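Side-chain contacts in homoprotocatechuate 2,3-dioxygenase (Brevibacterium fuscum, PDB 4Z6M), which catalyses the iron(II)-dependent extradiol cleavage of the aromatic ring of homoprotocatechuate, inserting both atoms of molecular oxygen into the substrate: residues Y20-V25 and G107-I112; D88-Y93 and D114-E119; D120-P125 and V163-K168; S303-A308 and E331-A336; K310-D313 and N317-E320. The protein carries 1 engineered substitution. All blocks are in the same frame, centred on the assembly; numbering follows the deposited sequence.

Interaction 1: Y20-V25 and G107-I112; sequences YAELVV and GFVKGI
Glu-22 and Val-109 stand opposite each other with their CA atoms 8.7 Å apart, and the CA of Tyr-20 faces that of Ile-112 at 10.4 Å, so side chains must span the gap between the two backbones. Residues 20-25 finish the strand 15-25, whereas Val-109 to Ile-112 make a type II beta turn in which Gly-111 supplies the positive phi. Alternation along the strand directs Tyr-20 and Glu-22, but not Ala-21, toward this turn. Val-109 comes from the opposite direction and divides its two methyls between them. Its CG2 lies 3.5 Å from Tyr-20 OH, and its CG1 lies 3.5 Å from Glu-22 OE1. The tyrosine ring also meets Ile-112, whose CD1 is 3.7 Å from Tyr-20 CE1; both aliphatic groups approach the ring obliquely. Glu-22 reaches the loop because its CG is anti to the backbone N (chi1 -176°) and the chain beyond remains extended. A water then completes the span, donating to Glu-22 OE1 at 3.0 Å and to Phe-108 O at 3.0 Å. The polar ends have strong partners close by: Glu-22 forms a salt bridge with Arg-117 and a hydrogen bond with Thr-67, while Tyr-20 OH is bonded to Glu-127. This contact illustrates how a buried carboxylate can be accommodated beside methyl groups. Arginine, threonine and water satisfy its oxygens and would probably favour the ionised form, while Val-109 and Ile-112 supply the apolar part of the interface between strand and loop.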
# COMPACT_ATOMS: atom_id res chain seq x y z
N TYR A 20 -4.33 28.33 0.67
CA TYR A 20 -2.87 28.43 0.51
C TYR A 20 -2.28 29.15 1.69
O TYR A 20 -2.99 29.86 2.40
CB TYR A 20 -2.47 29.13 -0.83
CG TYR A 20 -2.61 30.65 -0.85
CD1 TYR A 20 -3.78 31.25 -1.28
CD2 TYR A 20 -1.55 31.47 -0.48
CE1 TYR A 20 -3.91 32.64 -1.33
CE2 TYR A 20 -1.68 32.85 -0.52
CZ TYR A 20 -2.86 33.43 -0.92
OH TYR A 20 -2.94 34.81 -0.93
N ALA A 21 -0.97 28.95 1.88
CA ALA A 21 -0.20 29.80 2.78
C ALA A 21 0.88 30.53 1.99
O ALA A 21 1.44 29.99 1.05
CB ALA A 21 0.44 29.01 3.90
N GLU A 22 1.18 31.75 2.43
CA GLU A 22 2.35 32.50 1.96
C GLU A 22 3.37 32.51 3.10
O GLU A 22 3.09 33.05 4.18
CB GLU A 22 1.97 33.93 1.55
CG GLU A 22 3.16 34.68 0.98
CD GLU A 22 2.87 36.10 0.54
OE1 GLU A 22 1.76 36.63 0.78
OE2 GLU A 22 3.78 36.69 -0.11
N LEU A 23 4.51 31.86 2.86
CA LEU A 23 5.62 31.80 3.79
C LEU A 23 6.75 32.68 3.29
O LEU A 23 7.15 32.57 2.13
CB LEU A 23 6.13 30.37 3.94
CG LEU A 23 5.14 29.33 4.47
CD1 LEU A 23 5.81 27.96 4.48
CD2 LEU A 23 4.64 29.67 5.86
N VAL A 24 7.31 33.49 4.19
CA VAL A 24 8.55 34.19 3.91
C VAL A 24 9.69 33.26 4.22
O VAL A 24 9.72 32.60 5.27
CB VAL A 24 8.67 35.52 4.69
CG1 VAL A 24 9.99 36.19 4.38
CG2 VAL A 24 7.50 36.44 4.33
N VAL A 25 10.61 33.17 3.27
CA VAL A 25 11.81 32.32 3.35
C VAL A 25 13.05 33.18 3.11
O VAL A 25 12.96 34.21 2.46
CB VAL A 25 11.75 31.16 2.34
CG1 VAL A 25 10.52 30.31 2.61
CG2 VAL A 25 11.78 31.66 0.90
N GLY A 107 -5.60 41.45 -5.77
CA GLY A 107 -4.88 40.45 -5.01
C GLY A 107 -3.58 40.92 -4.41
O GLY A 107 -3.03 41.96 -4.79
N PHE A 108 -3.05 40.11 -3.51
CA PHE A 108 -1.73 40.34 -2.88
C PHE A 108 -0.62 39.51 -3.48
O PHE A 108 0.55 39.82 -3.29
CB PHE A 108 -1.79 40.00 -1.38
CG PHE A 108 -2.64 40.94 -0.55
CD1 PHE A 108 -4.02 40.80 -0.51
CD2 PHE A 108 -2.05 41.98 0.17
CE1 PHE A 108 -4.80 41.64 0.25
CE2 PHE A 108 -2.84 42.82 0.94
CZ PHE A 108 -4.21 42.66 0.97
N VAL A 109 -0.99 38.39 -4.11
CA VAL A 109 -0.05 37.48 -4.75
C VAL A 109 -0.62 37.13 -6.12
O VAL A 109 -1.82 37.23 -6.35
CB VAL A 109 0.20 36.20 -3.91
CG1 VAL A 109 0.73 36.53 -2.53
CG2 VAL A 109 -1.07 35.37 -3.78
N LYS A 110 0.25 36.69 -7.02
CA LYS A 110 -0.17 36.29 -8.36
C LYS A 110 -1.19 35.15 -8.28
O LYS A 110 -1.10 34.27 -7.41
CB LYS A 110 1.03 35.86 -9.17
CG LYS A 110 1.92 37.01 -9.58
CD LYS A 110 3.08 36.53 -10.43
CE LYS A 110 3.92 37.69 -10.96
NZ LYS A 110 4.34 38.65 -9.89
N GLY A 111 -2.18 35.17 -9.18
CA GLY A 111 -3.13 34.07 -9.29
C GLY A 111 -4.28 34.14 -8.31
O GLY A 111 -5.12 33.25 -8.30
N ILE A 112 -4.32 35.20 -7.48
CA ILE A 112 -5.46 35.53 -6.66
C ILE A 112 -5.98 36.90 -7.06
O ILE A 112 -5.19 37.82 -7.29
CB ILE A 112 -5.10 35.53 -5.17
CG1 ILE A 112 -4.42 34.22 -4.77
CG2 ILE A 112 -6.34 35.81 -4.33
CD1 ILE A 112 -5.37 33.04 -4.68
O HOH W 1 1.57 39.26 -0.56

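Interaction 2: D88-Y93 and D114-E119; sequences DKAEAY and DALRVE
Leu-116 of strand 115-119 meets Ala-90 and Glu-91 of helix 84-96, joining the helix to the sheet in a beta-alpha-beta-beta-beta module of the kind that is repeated in vicinal oxygen chelate enzymes. The module runs from strand 73-81 through this helix to strands 101-104, 115-119 and 125-129. Glu-91 and Leu-116 mark the closest backbone approach, with their CA atoms 6.7 Å apart. A chi1 of 178° swings the leucine branch away from its own N and carries both methyls out to the helix, where they do different work. CD2 settles against the backbone: it is 3.4 Å from Glu-91 N and 3.5 Å from Ala-90 C, and the methyl CB of Ala-90 flanks it at 3.7 Å. CD1 instead touches the aliphatic stem of the glutamate, 4.0 Å from Glu-91 CG. The two side chains cross at about a right angle, and the extended glutamate carries its carboxylate past the leucine. That carboxylate forms a salt bridge with Arg-103 of the neighbouring strand 101-104. The same arginine also pairs with Asp-88 on the helix and Asp-114 just before strand 115-119. Phe-128 of strand 125-129 also packs on Ala-90, and Val-87 of the helix on Leu-116. The chemistry thus combines apolar contact through the leucine methyls with acidic groups gathered round Arg-103. Asp-88 OD1 and Asp-114 OD2 are 5.3 Å apart, and Arg-103 probably offsets the repulsion between these like charges.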
# COMPACT_ATOMS: atom_id res chain seq x y z
N ASP A 88 -16.73 40.69 0.64
CA ASP A 88 -17.40 41.83 1.30
C ASP A 88 -17.88 41.45 2.70
O ASP A 88 -17.71 42.23 3.64
CB ASP A 88 -18.60 42.33 0.50
CG ASP A 88 -18.24 42.86 -0.86
OD1 ASP A 88 -17.20 43.54 -0.97
OD2 ASP A 88 -19.03 42.62 -1.80
N LYS A 89 -18.48 40.27 2.85
CA LYS A 89 -18.91 39.83 4.18
C LYS A 89 -17.74 39.73 5.14
O LYS A 89 -17.84 40.13 6.30
CB LYS A 89 -19.69 38.52 4.13
CG LYS A 89 -21.05 38.70 3.46
CD LYS A 89 -21.65 37.41 2.97
CE LYS A 89 -22.27 36.62 4.09
NZ LYS A 89 -23.73 36.44 3.80
N ALA A 90 -16.62 39.19 4.66
CA ALA A 90 -15.43 39.07 5.52
C ALA A 90 -14.92 40.45 5.97
O ALA A 90 -14.56 40.65 7.14
CB ALA A 90 -14.33 38.30 4.81
N GLU A 91 -14.93 41.41 5.06
CA GLU A 91 -14.47 42.75 5.41
C GLU A 91 -15.37 43.37 6.49
O GLU A 91 -14.88 43.90 7.47
CB GLU A 91 -14.45 43.63 4.16
CG GLU A 91 -13.85 45.00 4.36
CD GLU A 91 -13.64 45.72 3.03
OE1 GLU A 91 -14.51 45.60 2.15
OE2 GLU A 91 -12.63 46.41 2.88
N ALA A 92 -16.69 43.28 6.31
CA ALA A 92 -17.65 43.82 7.28
C ALA A 92 -17.53 43.12 8.64
O ALA A 92 -17.63 43.75 9.68
CB ALA A 92 -19.08 43.69 6.76
N TYR A 93 -17.31 41.82 8.60
CA TYR A 93 -17.21 41.01 9.82
C TYR A 93 -15.99 41.43 10.64
O TYR A 93 -16.10 41.72 11.84
CB TYR A 93 -17.14 39.55 9.43
CG TYR A 93 -17.29 38.56 10.56
CD1 TYR A 93 -18.54 38.08 10.92
CD2 TYR A 93 -16.17 38.02 11.20
CE1 TYR A 93 -18.70 37.12 11.90
CE2 TYR A 93 -16.33 37.08 12.22
CZ TYR A 93 -17.59 36.62 12.55
OH TYR A 93 -17.76 35.67 13.53
N ASP A 114 -9.61 39.53 -6.17
CA ASP A 114 -10.07 40.37 -5.07
C ASP A 114 -9.88 39.63 -3.75
O ASP A 114 -10.35 38.51 -3.57
CB ASP A 114 -11.53 40.75 -5.34
CG ASP A 114 -12.17 41.55 -4.24
OD1 ASP A 114 -11.49 42.42 -3.68
OD2 ASP A 114 -13.37 41.29 -3.93
N ALA A 115 -9.14 40.25 -2.83
CA ALA A 115 -8.72 39.56 -1.61
C ALA A 115 -8.72 40.52 -0.43
O ALA A 115 -8.36 41.68 -0.57
CB ALA A 115 -7.34 38.95 -1.77
N LEU A 116 -9.11 39.99 0.72
CA LEU A 116 -9.04 40.72 1.99
C LEU A 116 -8.02 40.04 2.89
O LEU A 116 -8.15 38.84 3.17
CB LEU A 116 -10.40 40.68 2.67
CG LEU A 116 -10.46 41.36 4.04
CD1 LEU A 116 -10.55 42.87 3.83
CD2 LEU A 116 -11.62 40.83 4.85
N ARG A 117 -7.05 40.81 3.37
CA ARG A 117 -6.21 40.35 4.46
C ARG A 117 -6.56 41.09 5.73
O ARG A 117 -6.93 42.27 5.69
CB ARG A 117 -4.73 40.49 4.12
CG ARG A 117 -4.31 39.45 3.09
CD ARG A 117 -2.82 39.41 2.83
NE ARG A 117 -2.54 38.39 1.83
CZ ARG A 117 -1.33 37.96 1.49
NH1 ARG A 117 -0.24 38.48 2.04
NH2 ARG A 117 -1.20 36.99 0.58
N VAL A 118 -6.45 40.36 6.84
CA VAL A 118 -6.82 40.91 8.14
C VAL A 118 -5.78 40.50 9.17
O VAL A 118 -5.17 39.45 9.04
CB VAL A 118 -8.22 40.47 8.59
CG1 VAL A 118 -9.24 40.76 7.52
CG2 VAL A 118 -8.26 39.00 8.94
N GLU A 119 -5.56 41.36 10.16
CA GLU A 119 -4.91 40.96 11.40
C GLU A 119 -5.99 40.53 12.37
O GLU A 119 -6.72 41.36 12.92
CB GLU A 119 -4.11 42.13 12.00
CG GLU A 119 -2.91 42.51 11.17
CD GLU A 119 -2.22 43.80 11.61
OE1 GLU A 119 -2.48 44.28 12.75
OE2 GLU A 119 -1.42 44.33 10.80

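Interaction 3: D120-P125 and V163-K168; sequences DPLGFP and VPRGRK
Leu-122 and Arg-165 run alongside one another, pointing in contrary directions, the leucine reaching toward helix 163-172 while the arginine reaches back over the turn 120-123. Arg-165 is extended from CG to NE, and this length brings its guanidinium to the turn. NH1 lies 4.0 Å from Leu-122 CD2 and also passes near the carbonyl of Pro-121. A water at the guanidinium edge, in its plane, makes the polar link: it accepts from Arg-165 NH2 at 2.8 Å and donates to Pro-121 O at 2.8 Å. The other methyl, Leu-122 CD1, packs 3.7 Å from Gly-166 CA, a close approach to the helix backbone made possible by the missing side chain. The turn is closed by the backbone bond from Gly-123 N to Asp-120 O (2.8 Å) and reinforced by the Asp-120 side chain. OD1 of this residue accepts from Leu-122 N at 2.9 Å and from Phe-124 N at 2.9 Å, the two donors arriving from opposite faces of the carboxylate plane. The straighter of these bonds is the one from Phe-124, at 164°. Asp-120 OD2 binds the hydroxyl of Tyr-169, so the same carboxylate also ties the turn to the helix. Here a type I beta turn, combined with an Asx turn, connects strands 115-119 and 125-129 and packs on helix 163-172, joining the N-terminal and C-terminal glyoxalase-family halves of this fold.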
# COMPACT_ATOMS: atom_id res chain seq x y z
N ASP A 120 -6.14 39.22 12.54
CA ASP A 120 -7.34 38.70 13.20
C ASP A 120 -7.20 38.85 14.72
O ASP A 120 -6.14 39.30 15.21
CB ASP A 120 -7.68 37.28 12.72
CG ASP A 120 -7.06 36.17 13.55
OD1 ASP A 120 -6.09 36.34 14.32
OD2 ASP A 120 -7.59 35.04 13.38
N PRO A 121 -8.27 38.55 15.47
CA PRO A 121 -8.23 38.78 16.93
C PRO A 121 -7.15 38.01 17.70
O PRO A 121 -6.83 38.37 18.85
CB PRO A 121 -9.61 38.34 17.38
CG PRO A 121 -10.48 38.52 16.19
CD PRO A 121 -9.62 38.17 15.02
N LEU A 122 -6.62 36.96 17.10
CA LEU A 122 -5.51 36.20 17.68
C LEU A 122 -4.16 36.61 17.15
O LEU A 122 -3.14 35.98 17.47
CB LEU A 122 -5.72 34.68 17.46
CG LEU A 122 -7.06 34.11 17.94
CD1 LEU A 122 -7.13 32.61 17.64
CD2 LEU A 122 -7.29 34.39 19.42
N GLY A 123 -4.13 37.63 16.30
CA GLY A 123 -2.87 38.15 15.77
C GLY A 123 -2.40 37.52 14.48
O GLY A 123 -1.26 37.75 14.06
N PHE A 124 -3.26 36.72 13.84
CA PHE A 124 -2.85 35.97 12.66
C PHE A 124 -3.26 36.70 11.39
O PHE A 124 -4.34 37.30 11.32
CB PHE A 124 -3.44 34.56 12.65
CG PHE A 124 -2.77 33.65 13.62
CD1 PHE A 124 -3.21 33.60 14.93
CD2 PHE A 124 -1.71 32.85 13.24
CE1 PHE A 124 -2.59 32.77 15.84
CE2 PHE A 124 -1.08 32.03 14.14
CZ PHE A 124 -1.54 31.98 15.45
N PRO A 125 -2.41 36.62 10.35
CA PRO A 125 -2.70 37.24 9.07
C PRO A 125 -3.55 36.28 8.24
O PRO A 125 -3.01 35.40 7.55
CB PRO A 125 -1.31 37.47 8.47
CG PRO A 125 -0.47 36.39 9.05
CD PRO A 125 -1.03 36.12 10.43
N VAL A 163 -6.75 28.76 24.31
CA VAL A 163 -7.44 27.97 23.28
C VAL A 163 -8.96 28.20 23.29
O VAL A 163 -9.53 28.41 22.24
CB VAL A 163 -7.02 26.49 23.33
CG1 VAL A 163 -7.80 25.67 22.31
CG2 VAL A 163 -5.51 26.40 23.08
N PRO A 164 -9.61 28.22 24.48
CA PRO A 164 -11.04 28.48 24.47
C PRO A 164 -11.42 29.82 23.83
O PRO A 164 -12.44 29.90 23.14
CB PRO A 164 -11.41 28.42 25.96
CG PRO A 164 -10.41 27.47 26.52
CD PRO A 164 -9.13 27.82 25.81
N ARG A 165 -10.63 30.85 24.07
CA ARG A 165 -10.91 32.16 23.48
C ARG A 165 -10.87 32.10 21.96
O ARG A 165 -11.76 32.61 21.27
CB ARG A 165 -9.92 33.20 24.00
CG ARG A 165 -10.14 34.60 23.45
CD ARG A 165 -9.16 35.56 24.10
NE ARG A 165 -9.46 36.95 23.72
CZ ARG A 165 -8.78 37.67 22.83
NH1 ARG A 165 -7.70 37.19 22.21
NH2 ARG A 165 -9.18 38.91 22.57
N GLY A 166 -9.83 31.44 21.44
CA GLY A 166 -9.72 31.28 20.00
C GLY A 166 -10.79 30.39 19.41
O GLY A 166 -11.30 30.66 18.33
N ARG A 167 -11.10 29.30 20.11
CA ARG A 167 -12.15 28.38 19.67
C ARG A 167 -13.50 29.07 19.48
O ARG A 167 -14.15 28.88 18.46
CB ARG A 167 -12.28 27.21 20.64
CG ARG A 167 -13.47 26.30 20.39
CD ARG A 167 -13.63 25.43 21.60
NE ARG A 167 -14.70 24.45 21.47
CZ ARG A 167 -14.60 23.21 21.94
NH1 ARG A 167 -13.48 22.79 22.54
NH2 ARG A 167 -15.59 22.38 21.78
N LYS A 168 -13.91 29.87 20.45
CA LYS A 168 -15.18 30.58 20.36
C LYS A 168 -15.22 31.50 19.13
O LYS A 168 -16.21 31.52 18.38
CB LYS A 168 -15.43 31.37 21.64
CG LYS A 168 -16.85 31.90 21.74
CD LYS A 168 -16.98 33.30 21.22
CE LYS A 168 -18.19 33.98 21.84
NZ LYS A 168 -18.55 35.14 21.00
O HOH W 2 -8.03 40.29 20.44

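Interaction 4: S303-A308 and E331-A336; sequences SWYTEA and EVTIGA
Tyr-305 presents the edge of its ring to Ile-334, with CE2 4.1 Å from CD1 of the isoleucine, which lies near the ring plane. The contact joins two short helices, 302-306 and 329-333, in the C-terminal part of the chain. The approach is oblique, and no direct hydrogen bond connects the segments. Ile-334 has CG1 between the backbone N and the carbonyl carbon (chi1 59°), and from there its extended end projects toward the tyrosine. Further cover for the tyrosine comes from Leu-330 and Glu-329 on the partner helix and from Arg-292 and Arg-293 in a loop. The iron(II) ion lies about 12 Å from the side chain of Tyr-305, and the adjacent Trp-304 binds His-213 through its backbone carbonyl, next in sequence to the iron ligand His-214. At the close of helix 302-306, Thr-306 OG1 donates at 2.8 Å to Glu-307 OE2, which accepts through its anti lone pair. The example pairs a sparse apolar touch with a water bridge. Polar contact is made farther along the ring, where Tyr-305 OH and Thr-333 OG1 are 4.3 Å apart. The threonine hydroxyl is bonded as well to the carbonyl of Glu-329, one helical turn earlier, which holds the hydroxyl beside the helix backbone. A single water fills the step between the two side chains, lying 2.7 Å from Tyr-305 OH and donating to Thr-333 OG1 at 2.8 Å.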
# COMPACT_ATOMS: atom_id res chain seq x y z
N SER A 303 10.53 19.52 20.76
CA SER A 303 10.46 20.64 19.82
C SER A 303 9.07 20.85 19.23
O SER A 303 8.74 21.97 18.83
CB SER A 303 11.48 20.49 18.69
OG SER A 303 11.22 19.34 17.90
N TRP A 304 8.28 19.78 19.14
CA TRP A 304 6.92 19.90 18.65
C TRP A 304 6.10 20.85 19.52
O TRP A 304 5.25 21.57 19.03
CB TRP A 304 6.27 18.49 18.56
CG TRP A 304 5.14 18.43 17.58
CD1 TRP A 304 5.23 18.15 16.25
CD2 TRP A 304 3.76 18.72 17.82
NE1 TRP A 304 4.01 18.23 15.65
CE2 TRP A 304 3.08 18.57 16.59
CE3 TRP A 304 3.02 19.10 18.95
CZ2 TRP A 304 1.72 18.80 16.46
CZ3 TRP A 304 1.69 19.34 18.82
CH2 TRP A 304 1.04 19.18 17.59
N TYR A 305 6.37 20.84 20.82
CA TYR A 305 5.66 21.71 21.73
C TYR A 305 6.25 23.10 21.86
O TYR A 305 5.55 24.00 22.31
CB TYR A 305 5.60 21.10 23.12
CG TYR A 305 4.74 19.86 23.21
CD1 TYR A 305 3.40 19.90 22.87
CD2 TYR A 305 5.27 18.65 23.65
CE1 TYR A 305 2.61 18.77 22.95
CE2 TYR A 305 4.48 17.51 23.76
CZ TYR A 305 3.13 17.58 23.40
OH TYR A 305 2.32 16.46 23.50
N THR A 306 7.54 23.28 21.57
CA THR A 306 8.22 24.54 21.85
C THR A 306 8.47 25.41 20.63
O THR A 306 8.55 26.64 20.76
CB THR A 306 9.55 24.30 22.60
OG1 THR A 306 10.49 23.61 21.76
CG2 THR A 306 9.32 23.50 23.86
N GLU A 307 8.64 24.80 19.46
CA GLU A 307 9.07 25.53 18.26
C GLU A 307 7.91 25.75 17.31
O GLU A 307 7.09 24.85 17.12
CB GLU A 307 10.17 24.79 17.53
CG GLU A 307 11.31 24.38 18.43
CD GLU A 307 11.91 25.56 19.16
OE1 GLU A 307 12.41 26.46 18.46
OE2 GLU A 307 11.87 25.61 20.41
N ALA A 308 7.85 26.94 16.74
CA ALA A 308 6.83 27.30 15.74
C ALA A 308 7.28 28.58 15.05
O ALA A 308 8.14 29.30 15.55
CB ALA A 308 5.45 27.47 16.39
N GLU A 331 4.84 20.11 29.71
CA GLU A 331 5.16 19.94 31.12
C GLU A 331 4.28 18.90 31.81
O GLU A 331 4.77 18.10 32.61
CB GLU A 331 5.12 21.27 31.88
CG GLU A 331 6.19 22.26 31.40
CD GLU A 331 7.63 21.85 31.73
OE1 GLU A 331 7.85 20.87 32.48
OE2 GLU A 331 8.57 22.53 31.23
N VAL A 332 2.99 18.89 31.50
CA VAL A 332 2.08 18.00 32.21
C VAL A 332 2.14 16.56 31.72
O VAL A 332 1.64 15.66 32.41
CB VAL A 332 0.62 18.51 32.24
CG1 VAL A 332 0.56 19.92 32.79
CG2 VAL A 332 -0.05 18.43 30.88
N THR A 333 2.77 16.32 30.55
CA THR A 333 2.86 14.97 29.99
C THR A 333 4.25 14.35 30.01
O THR A 333 4.38 13.17 30.34
CB THR A 333 2.30 14.91 28.56
OG1 THR A 333 3.10 15.71 27.66
CG2 THR A 333 0.86 15.35 28.53
N ILE A 334 5.28 15.11 29.61
CA ILE A 334 6.62 14.53 29.43
C ILE A 334 7.72 15.25 30.18
O ILE A 334 8.86 14.82 30.13
CB ILE A 334 7.03 14.40 27.93
CG1 ILE A 334 7.01 15.75 27.21
CG2 ILE A 334 6.10 13.45 27.20
CD1 ILE A 334 7.52 15.66 25.77
N GLY A 335 7.39 16.34 30.86
CA GLY A 335 8.36 17.06 31.67
C GLY A 335 8.62 16.34 32.98
O GLY A 335 8.07 15.27 33.25
N ALA A 336 9.47 16.94 33.82
CA ALA A 336 9.94 16.28 35.02
C ALA A 336 8.82 15.98 36.04
O ALA A 336 8.95 15.06 36.83
CB ALA A 336 11.00 17.12 35.68
O HOH W 3 3.12 14.47 25.18

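Interaction 5: K310-D313 and N317-E320; sequences KVLD and NVQE
The carboxylate of Asp-313 and the amide of Asn-317 stand almost perpendicular, their planes 79° apart. Asn-317 N meets Asp-313 OD1 at 3.0 Å from above the carboxylate plane, 49° out of it. The other oxygen, OD2, accepts from two waters; one of them continues to Asn-317 ND2 and the other to Val-318 O. Asp-313 OD1 is also bonded to the backbone N of Asp-315, so this carboxylate organises the reversal between the segments as well as their contact. With chi1 at 70°, its CG is flanked by both arms of its own backbone, which turns the oxygens toward Asn-317. A third flat group, the Gln-319 amide, brings NE2 to 3.7 Å from Asp-313 CB and donates to a water held by Leu-312 O. Between these polar groups runs a single antiparallel bridge. Gln-319 N donates to Val-311 O at 2.9 Å, and Asp-313 N donates to Asn-317 O at 2.8 Å. Leu-312 and Val-318 are the non-hydrogen-bonded pair enclosed by the two bonds, their CA atoms only 4.5 Å apart. Leu-312 CD2 touches Val-318 CG2 at 3.8 Å. In a separate contact, Val-311 CG2 packs 3.8 Å from Gln-319 CG. The bridge lies in the long loop between helices 302-306 and 329-333. Its Lys-310 and Leu-312 make backbone hydrogen bonds with Leu-74, and Val-311 rests on Phe-124 and on Pro-210, just before strand 211-218, so this loop lies against the start of strand 73-81, an inner strand of its sheet.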
# COMPACT_ATOMS: atom_id res chain seq x y z
N LYS A 310 7.30 32.42 13.41
CA LYS A 310 6.81 33.78 13.53
C LYS A 310 5.70 34.05 12.53
O LYS A 310 5.65 33.41 11.46
CB LYS A 310 7.96 34.75 13.27
CG LYS A 310 9.13 34.61 14.24
CD LYS A 310 10.38 35.36 13.77
CE LYS A 310 11.62 34.89 14.50
NZ LYS A 310 12.82 35.68 14.13
N VAL A 311 4.82 35.01 12.84
CA VAL A 311 3.84 35.48 11.88
C VAL A 311 3.99 36.98 11.71
O VAL A 311 4.38 37.69 12.63
CB VAL A 311 2.38 35.11 12.23
CG1 VAL A 311 2.30 33.65 12.66
CG2 VAL A 311 1.75 36.02 13.27
N LEU A 312 3.63 37.47 10.53
CA LEU A 312 3.73 38.90 10.22
C LEU A 312 2.40 39.59 10.36
O LEU A 312 1.35 38.99 10.16
CB LEU A 312 4.25 39.12 8.80
CG LEU A 312 5.59 38.44 8.47
CD1 LEU A 312 6.05 38.80 7.07
CD2 LEU A 312 6.67 38.80 9.49
N ASP A 313 2.46 40.88 10.71
CA ASP A 313 1.32 41.76 10.57
C ASP A 313 1.23 42.29 9.13
O ASP A 313 2.03 41.90 8.25
CB ASP A 313 1.42 42.88 11.64
CG ASP A 313 2.54 43.88 11.40
OD1 ASP A 313 3.06 44.02 10.27
OD2 ASP A 313 2.95 44.54 12.40
N ASN A 317 5.88 43.24 9.56
CA ASN A 317 6.67 43.12 10.78
C ASN A 317 6.19 41.96 11.63
O ASN A 317 5.01 41.60 11.63
CB ASN A 317 6.59 44.42 11.57
CG ASN A 317 7.07 45.62 10.77
OD1 ASN A 317 8.13 45.57 10.16
ND2 ASN A 317 6.26 46.65 10.69
N VAL A 318 7.13 41.34 12.34
CA VAL A 318 6.79 40.19 13.19
C VAL A 318 5.84 40.61 14.31
O VAL A 318 6.05 41.62 15.00
CB VAL A 318 8.08 39.54 13.72
CG1 VAL A 318 7.80 38.45 14.74
CG2 VAL A 318 8.89 38.98 12.57
N GLN A 319 4.80 39.81 14.50
CA GLN A 319 3.87 39.98 15.59
C GLN A 319 4.52 39.63 16.93
O GLN A 319 5.20 38.61 17.06
CB GLN A 319 2.65 39.08 15.40
CG GLN A 319 1.63 39.62 14.42
CD GLN A 319 0.71 40.66 15.03
OE1 GLN A 319 0.96 41.19 16.12
NE2 GLN A 319 -0.32 41.00 14.31
N GLU A 320 4.31 40.50 17.92
CA GLU A 320 4.75 40.23 19.28
C GLU A 320 4.09 38.96 19.83
O GLU A 320 2.92 38.70 19.57
CB GLU A 320 4.37 41.42 20.17
CG GLU A 320 4.72 41.24 21.63
CD GLU A 320 4.56 42.54 22.41
OE1 GLU A 320 5.57 43.00 22.98
OE2 GLU A 320 3.43 43.08 22.43
O HOH W 4 4.94 35.95 15.67
O HOH W 5 -0.90 39.40 11.85
O HOH W 6 3.88 43.72 14.82
O HOH W 7 3.95 46.97 12.05

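Overall arrangement
Interactions 1 and 2 meet through Arg-117, whose NH2 is 3.0 Å from Glu-22 OE1 in a salt bridge, so the two contacts form one region of the eight-stranded sheet. Interaction 5 touches three of the others: interaction 1 through Leu-312 and Val-24, interaction 2 through Asp-313 and Glu-119, and interaction 3 where Leu-312 O lies 3.4 Å from Pro-125 CG. It also lies in the loop between the two segments of interaction 4. Interaction 3 carries the connection on to the C-terminal glyoxalase-family half, which holds the iron ligands His-155, His-214 and Glu-267. Interaction 4 stands apart, its centre 35 Å from that of interaction 2, but the side chain of Tyr-305 is about 12 Å from the iron(II) ion.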